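Local coordinates for lactaldehyde dehydrogenase (Methanocaldococcus jannaschii, PDB 3PQA), which oxidises lactaldehyde to lactate with NAD as the preferred coenzyme, a step in the biosynthesis of coenzyme F420, and works as a homotetramer, at residues K72-D83 against K168-I179. Residues are numbered along the deposited sequence; the frame is centred on the assembly and turned at random.
Sequences KKEELAKILAID and KAPLVCIELAKI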
ATOM      1  N   LYS B  72     -11.846  13.097 -31.768  1.00 19.77           N
ATOM      2  CA  LYS B  72     -12.187  12.223 -32.891  1.00 20.26           C
ATOM      3  C   LYS B  72     -13.200  11.142 -32.501  1.00 18.06           C
ATOM      4  O   LYS B  72     -13.352  10.151 -33.218  1.00 17.87           O
ATOM      5  CB  LYS B  72     -10.924  11.568 -33.456  1.00 25.14           C
ATOM      6  CG  LYS B  72      -9.942  12.540 -34.113  1.00 26.98           C
ATOM      7  CD  LYS B  72      -8.679  11.815 -34.596  1.00 26.83           C
ATOM      8  CE  LYS B  72      -8.791  11.402 -36.054  1.00 27.24           C
ATOM      9  NZ  LYS B  72      -8.422  12.537 -36.956  1.00 27.11           N
ATOM     10  N   LYS B  73     -13.913  11.350 -31.392  1.00 17.29           N
ATOM     11  CA  LYS B  73     -14.774  10.310 -30.822  1.00 17.67           C
ATOM     12  C   LYS B  73     -15.748   9.683 -31.829  1.00 17.03           C
ATOM     13  O   LYS B  73     -15.782   8.461 -31.983  1.00 16.59           O
ATOM     14  CB  LYS B  73     -15.540  10.824 -29.604  1.00 19.67           C
ATOM     15  CG  LYS B  73     -16.201   9.694 -28.855  1.00 21.35           C
ATOM     16  CD  LYS B  73     -16.932  10.124 -27.604  1.00 20.45           C
ATOM     17  CE  LYS B  73     -17.628   8.908 -26.998  1.00 21.51           C
ATOM     18  NZ  LYS B  73     -18.740   9.313 -26.085  1.00 20.91           N
ATOM     19  N   GLU B  74     -16.530  10.519 -32.510  1.00 17.32           N
ATOM     20  CA  GLU B  74     -17.560  10.003 -33.430  1.00 18.07           C
ATOM     21  C   GLU B  74     -16.950   9.238 -34.609  1.00 17.36           C
ATOM     22  O   GLU B  74     -17.413   8.138 -34.952  1.00 17.33           O
ATOM     23  CB  GLU B  74     -18.503  11.120 -33.896  1.00 20.87           C
ATOM     24  CG  GLU B  74     -19.759  10.630 -34.645  1.00 23.01           C
ATOM     25  CD  GLU B  74     -20.597   9.597 -33.886  1.00 21.51           C
ATOM     26  OE1 GLU B  74     -20.515   9.497 -32.640  1.00 23.08           O
ATOM     27  OE2 GLU B  74     -21.374   8.882 -34.560  1.00 23.19           O
ATOM     28  N   GLU B  75     -15.908   9.813 -35.203  1.00 17.58           N
ATOM     29  CA  GLU B  75     -15.169   9.169 -36.280  1.00 19.10           C
ATOM     30  C   GLU B  75     -14.648   7.801 -35.862  1.00 17.23           C
ATOM     31  O   GLU B  75     -14.774   6.829 -36.614  1.00 17.14           O
ATOM     32  CB  GLU B  75     -14.006  10.049 -36.748  1.00 23.92           C
ATOM     33  CG  GLU B  75     -13.305   9.531 -38.002  1.00 27.09           C
ATOM     34  CD  GLU B  75     -12.058  10.320 -38.378  1.00 25.41           C
ATOM     35  OE1 GLU B  75     -11.244   9.785 -39.160  1.00 27.60           O
ATOM     36  OE2 GLU B  75     -11.884  11.470 -37.903  1.00 27.49           O
ATOM     37  N   LEU B  76     -14.052   7.723 -34.669  1.00 15.55           N
ATOM     38  CA  LEU B  76     -13.496   6.454 -34.207  1.00 14.87           C
ATOM     39  C   LEU B  76     -14.606   5.439 -33.941  1.00 14.39           C
ATOM     40  O   LEU B  76     -14.452   4.251 -34.243  1.00 14.78           O
ATOM     41  CB  LEU B  76     -12.620   6.660 -32.963  1.00 15.56           C
ATOM     42  CG  LEU B  76     -11.340   7.482 -33.174  1.00 15.39           C
ATOM     43  CD1 LEU B  76     -10.710   7.763 -31.810  1.00 15.62           C
ATOM     44  CD2 LEU B  76     -10.341   6.795 -34.098  1.00 15.66           C
ATOM     45  N   ALA B  77     -15.724   5.913 -33.390  1.00 14.55           N
ATOM     46  CA  ALA B  77     -16.886   5.049 -33.152  1.00 15.01           C
ATOM     47  C   ALA B  77     -17.420   4.459 -34.458  1.00 15.66           C
ATOM     48  O   ALA B  77     -17.783   3.285 -34.495  1.00 15.61           O
ATOM     49  CB  ALA B  77     -17.986   5.801 -32.417  1.00 15.44           C
ATOM     50  N   LYS B  78     -17.456   5.272 -35.518  1.00 16.49           N
ATOM     51  CA  LYS B  78     -17.929   4.812 -36.840  1.00 17.92           C
ATOM     52  C   LYS B  78     -17.017   3.740 -37.416  1.00 16.67           C
ATOM     53  O   LYS B  78     -17.486   2.761 -38.002  1.00 16.42           O
ATOM     54  CB  LYS B  78     -18.045   5.974 -37.842  1.00 21.76           C
ATOM     55  CG  LYS B  78     -19.017   7.078 -37.465  1.00 23.93           C
ATOM     56  CD  LYS B  78     -20.462   6.672 -37.648  1.00 22.87           C
ATOM     57  CE  LYS B  78     -21.350   7.894 -37.837  1.00 24.02           C
ATOM     58  NZ  LYS B  78     -22.773   7.461 -37.784  1.00 23.27           N
ATOM     59  N   ILE B  79     -15.709   3.925 -37.242  1.00 15.83           N
ATOM     60  CA  ILE B  79     -14.746   2.928 -37.680  1.00 15.63           C
ATOM     61  C   ILE B  79     -14.988   1.587 -36.973  1.00 14.67           C
ATOM     62  O   ILE B  79     -14.942   0.541 -37.612  1.00 14.59           O
ATOM     63  CB  ILE B  79     -13.284   3.403 -37.503  1.00 16.62           C
ATOM     64  CG1 ILE B  79     -12.963   4.506 -38.526  1.00 17.38           C
ATOM     65  CG2 ILE B  79     -12.312   2.229 -37.701  1.00 17.37           C
ATOM     66  CD1 ILE B  79     -11.772   5.400 -38.144  1.00 16.79           C
ATOM     67  N   LEU B  80     -15.254   1.620 -35.667  1.00 14.37           N
ATOM     68  CA  LEU B  80     -15.596   0.393 -34.944  1.00 14.18           C
ATOM     69  C   LEU B  80     -16.842  -0.280 -35.531  1.00 14.57           C
ATOM     70  O   LEU B  80     -16.879  -1.496 -35.688  1.00 14.94           O
ATOM     71  CB  LEU B  80     -15.771   0.655 -33.440  1.00 14.51           C
ATOM     72  CG  LEU B  80     -14.474   1.014 -32.697  1.00 14.36           C
ATOM     73  CD1 LEU B  80     -14.789   1.461 -31.265  1.00 14.46           C
ATOM     74  CD2 LEU B  80     -13.534  -0.166 -32.677  1.00 14.48           C
ATOM     75  N   ALA B  81     -17.848   0.519 -35.860  1.00 14.24           N
ATOM     76  CA  ALA B  81     -19.089  -0.005 -36.429  1.00 14.25           C
ATOM     77  C   ALA B  81     -18.829  -0.680 -37.768  1.00 14.60           C
ATOM     78  O   ALA B  81     -19.262  -1.811 -37.999  1.00 15.06           O
ATOM     79  CB  ALA B  81     -20.117   1.106 -36.581  1.00 14.31           C
ATOM     80  N   ILE B  82     -18.100   0.013 -38.636  1.00 15.36           N
ATOM     81  CA  ILE B  82     -17.852  -0.448 -39.996  1.00 16.59           C
ATOM     82  C   ILE B  82     -16.865  -1.621 -40.056  1.00 16.08           C
ATOM     83  O   ILE B  82     -17.086  -2.584 -40.792  1.00 15.81           O
ATOM     84  CB  ILE B  82     -17.399   0.750 -40.897  1.00 18.63           C
ATOM     85  CG1 ILE B  82     -18.568   1.726 -41.087  1.00 19.50           C
ATOM     86  CG2 ILE B  82     -16.875   0.279 -42.252  1.00 19.56           C
ATOM     87  CD1 ILE B  82     -18.152   3.126 -41.558  1.00 19.00           C
ATOM     88  N   ASP B  83     -15.794  -1.544 -39.265  1.00 15.28           N
ATOM     89  CA  ASP B  83     -14.682  -2.494 -39.352  1.00 15.13           C
ATOM     90  C   ASP B  83     -14.873  -3.700 -38.430  1.00 14.10           C
ATOM     91  O   ASP B  83     -14.640  -4.838 -38.835  1.00 14.28           O
ATOM     92  CB  ASP B  83     -13.362  -1.752 -39.048  1.00 15.88           C
ATOM     93  CG  ASP B  83     -12.113  -2.588 -39.299  1.00 16.82           C
ATOM     94  OD1 ASP B  83     -12.167  -3.616 -39.995  1.00 15.99           O
ATOM     95  OD2 ASP B  83     -11.039  -2.186 -38.788  1.00 16.03           O
ATOM     96  N   LYS B 168      -8.523  -8.540 -38.343  1.00 15.47           N
ATOM     97  CA  LYS B 168      -9.974  -8.616 -38.500  1.00 16.93           C
ATOM     98  C   LYS B 168     -10.652  -7.268 -38.268  1.00 16.09           C
ATOM     99  O   LYS B 168     -11.768  -7.049 -38.723  1.00 16.61           O
ATOM    100  CB  LYS B 168     -10.543  -9.673 -37.562  1.00 19.86           C
ATOM    101  CG  LYS B 168     -10.256 -11.079 -38.026  1.00 20.82           C
ATOM    102  CD  LYS B 168     -10.549 -12.078 -36.933  1.00 20.78           C
ATOM    103  CE  LYS B 168      -9.932 -13.422 -37.265  1.00 21.14           C
ATOM    104  NZ  LYS B 168      -9.874 -14.193 -36.010  1.00 21.32           N
ATOM    105  N   ALA B 169      -9.976  -6.373 -37.546  1.00 14.55           N
ATOM    106  CA  ALA B 169     -10.475  -5.014 -37.330  1.00 13.26           C
ATOM    107  C   ALA B 169      -9.340  -4.040 -37.016  1.00 13.34           C
ATOM    108  O   ALA B 169      -9.325  -3.445 -35.951  1.00 13.98           O
ATOM    109  CB  ALA B 169     -11.539  -4.985 -36.212  1.00 13.21           C
ATOM    110  N   PRO B 170      -8.402  -3.858 -37.967  1.00 13.42           N
ATOM    111  CA  PRO B 170      -7.192  -3.058 -37.731  1.00 13.40           C
ATOM    112  C   PRO B 170      -7.356  -1.536 -37.865  1.00 13.37           C
ATOM    113  O   PRO B 170      -6.484  -0.793 -37.413  1.00 13.37           O
ATOM    114  CB  PRO B 170      -6.238  -3.568 -38.820  1.00 13.81           C
ATOM    115  CG  PRO B 170      -7.148  -3.904 -39.967  1.00 14.46           C
ATOM    116  CD  PRO B 170      -8.460  -4.374 -39.352  1.00 13.81           C
ATOM    117  N   LEU B 171      -8.449  -1.067 -38.466  1.00 13.98           N
ATOM    118  CA  LEU B 171      -8.497   0.350 -38.874  1.00 14.78           C
ATOM    119  C   LEU B 171      -8.483   1.350 -37.715  1.00 14.48           C
ATOM    120  O   LEU B 171      -7.847   2.415 -37.801  1.00 14.25           O
ATOM    121  CB  LEU B 171      -9.650   0.627 -39.845  1.00 16.09           C
ATOM    122  CG  LEU B 171      -9.650  -0.188 -41.146  1.00 16.80           C
ATOM    123  CD1 LEU B 171     -10.789   0.265 -42.043  1.00 16.24           C
ATOM    124  CD2 LEU B 171      -8.303  -0.104 -41.888  1.00 16.21           C
ATOM    125  N   VAL B 172      -9.142   1.000 -36.617  1.00 14.25           N
ATOM    126  CA  VAL B 172      -9.130   1.902 -35.481  1.00 14.55           C
ATOM    127  C   VAL B 172      -7.719   1.974 -34.885  1.00 13.37           C
ATOM    128  O   VAL B 172      -7.341   3.012 -34.357  1.00 13.75           O
ATOM    129  CB  VAL B 172     -10.196   1.566 -34.416  1.00 16.79           C
ATOM    130  CG1 VAL B 172      -9.729   0.452 -33.481  1.00 18.50           C
ATOM    131  CG2 VAL B 172     -10.573   2.821 -33.639  1.00 18.50           C
ATOM    132  N   CYS B 173      -6.957   0.879 -34.992  1.00 12.80           N
ATOM    133  CA  CYS B 173      -5.574   0.817 -34.487  1.00 12.97           C
ATOM    134  C   CYS B 173      -4.627   1.644 -35.333  1.00 13.12           C
ATOM    135  O   CYS B 173      -3.680   2.245 -34.806  1.00 13.57           O
ATOM    136  CB  CYS B 173      -5.090  -0.628 -34.423  1.00 13.74           C
ATOM    137  SG  CYS B 173      -6.035  -1.571 -33.211  1.00 16.05           S
ATOM    138  N   ILE B 174      -4.891   1.680 -36.639  1.00 13.02           N
ATOM    139  CA  ILE B 174      -4.147   2.560 -37.548  1.00 13.91           C
ATOM    140  C   ILE B 174      -4.429   4.018 -37.176  1.00 12.23           C
ATOM    141  O   ILE B 174      -3.512   4.840 -37.137  1.00 12.62           O
ATOM    142  CB  ILE B 174      -4.470   2.258 -39.046  1.00 16.72           C
ATOM    143  CG1 ILE B 174      -3.854   0.912 -39.446  1.00 17.21           C
ATOM    144  CG2 ILE B 174      -3.946   3.363 -39.947  1.00 17.21           C
ATOM    145  CD1 ILE B 174      -4.479   0.287 -40.714  1.00 17.33           C
ATOM    146  N   GLU B 175      -5.687   4.317 -36.856  1.00 12.17           N
ATOM    147  CA  GLU B 175      -6.055   5.656 -36.402  1.00 13.35           C
ATOM    148  C   GLU B 175      -5.401   6.029 -35.075  1.00 12.70           C
ATOM    149  O   GLU B 175      -4.942   7.161 -34.906  1.00 12.11           O
ATOM    150  CB  GLU B 175      -7.567   5.828 -36.325  1.00 17.08           C
ATOM    151  CG  GLU B 175      -8.263   5.929 -37.711  1.00 18.85           C
ATOM    152  CD  GLU B 175      -7.527   6.836 -38.688  1.00 17.97           C
ATOM    153  OE1 GLU B 175      -7.385   8.052 -38.419  1.00 19.00           O
ATOM    154  OE2 GLU B 175      -7.064   6.320 -39.728  1.00 18.98           O
ATOM    155  N   LEU B 176      -5.364   5.075 -34.144  1.00 12.49           N
ATOM    156  CA  LEU B 176      -4.719   5.320 -32.846  1.00 12.16           C
ATOM    157  C   LEU B 176      -3.221   5.565 -33.028  1.00 11.92           C
ATOM    158  O   LEU B 176      -2.645   6.416 -32.346  1.00 12.45           O
ATOM    159  CB  LEU B 176      -4.979   4.168 -31.869  1.00 13.48           C
ATOM    160  CG  LEU B 176      -4.326   4.266 -30.480  1.00 13.36           C
ATOM    161  CD1 LEU B 176      -4.842   5.487 -29.713  1.00 13.58           C
ATOM    162  CD2 LEU B 176      -4.575   2.984 -29.691  1.00 13.60           C
ATOM    163  N   ALA B 177      -2.596   4.822 -33.946  1.00 11.75           N
ATOM    164  CA  ALA B 177      -1.165   4.960 -34.232  1.00 12.12           C
ATOM    165  C   ALA B 177      -0.819   6.368 -34.736  1.00 12.34           C
ATOM    166  O   ALA B 177       0.177   6.962 -34.300  1.00 12.18           O
ATOM    167  CB  ALA B 177      -0.707   3.896 -35.230  1.00 12.68           C
ATOM    168  N   LYS B 178      -1.646   6.891 -35.649  1.00 13.05           N
ATOM    169  CA  LYS B 178      -1.530   8.281 -36.104  1.00 14.33           C
ATOM    170  C   LYS B 178      -1.647   9.263 -34.926  1.00 13.02           C
ATOM    171  O   LYS B 178      -0.856  10.204 -34.816  1.00 13.09           O
ATOM    172  CB  LYS B 178      -2.600   8.591 -37.152  1.00 18.55           C
ATOM    173  CG  LYS B 178      -2.412   7.857 -38.469  1.00 18.89           C
ATOM    174  CD  LYS B 178      -3.605   8.133 -39.370  1.00 19.81           C
ATOM    175  CE  LYS B 178      -3.544   7.327 -40.652  1.00 19.26           C
ATOM    176  NZ  LYS B 178      -4.805   7.532 -41.418  1.00 20.34           N
ATOM    177  N   ILE B 179      -2.630   9.025 -34.053  1.00 12.74           N
ATOM    178  CA  ILE B 179      -2.812   9.825 -32.830  1.00 13.68           C
ATOM    179  C   ILE B 179      -1.573   9.791 -31.917  1.00 13.49           C
ATOM    180  O   ILE B 179      -1.122  10.839 -31.432  1.00 13.27           O
ATOM    181  CB  ILE B 179      -4.090   9.388 -32.054  1.00 15.60           C
ATOM    182  CG1 ILE B 179      -5.341   9.944 -32.744  1.00 16.36           C
ATOM    183  CG2 ILE B 179      -4.040   9.824 -30.578  1.00 16.38           C
ATOM    184  CD1 ILE B 179      -6.649   9.348 -32.242  1.00 16.20           C
TER
HETATM  185  O   HOH W   1     -11.002  -1.164 -36.301  1.00 16.67           O
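Asp83 OD2 takes two hydrogen bonds near the N-terminal end of segment 168-179: one straight from Leu171 N at 2.8 Å (N-H...O 158°), met nearly along the C-O axis, the other from a water at 2.7 Å. That water also donates to Ala169 O and accepts from Val172 N at 2.9 Å, so one carboxylate oxygen serves two backbone amides, one directly and one through water. An acid suits this place, since its negative charge would probably be stabilised by the helix dipole. With CG anti to the backbone N (chi1 -172°), the carboxylate is carried across to the backbone of Ala169. An asparagine here would probably keep at most an uncharged oxygen for Leu171 N and the water, leaving these amides without their counter-charge.

Beyond this polar end the helices run nearly antiparallel, 153° between directions, their axes approaching to 9.6 Å within these segments, and branched aliphatic residues fill the seam. Ile79 lays CG2 against Leu171 CB (3.8 Å), while its CD1 meets Glu175 CG at 3.6 Å, crossing that chain at about a right angle. Val172 divides its two methyls: CG1 packs on Leu80 CD2, and CG2 on Leu76 CD2 at 4.0 Å. Glu175 lends its aliphatic stem to Leu76 and sends OE2 to Lys178 NZ (3.1 Å); the long methylenes of Lys72 slide past Ile179 CD1.

Leu76 and Ile179 also rest on Ile69 of helix 55-71, Leu80 on helix 88-111, and Leu171 on strand 24-28, which pairs antiparallel with 14-17. Helix 171-186 links the parallel strands 160-165 and 194-196 of a large mixed sheet, a beta-alpha-beta crossover, and helix 73-84 packs against this connecting helix.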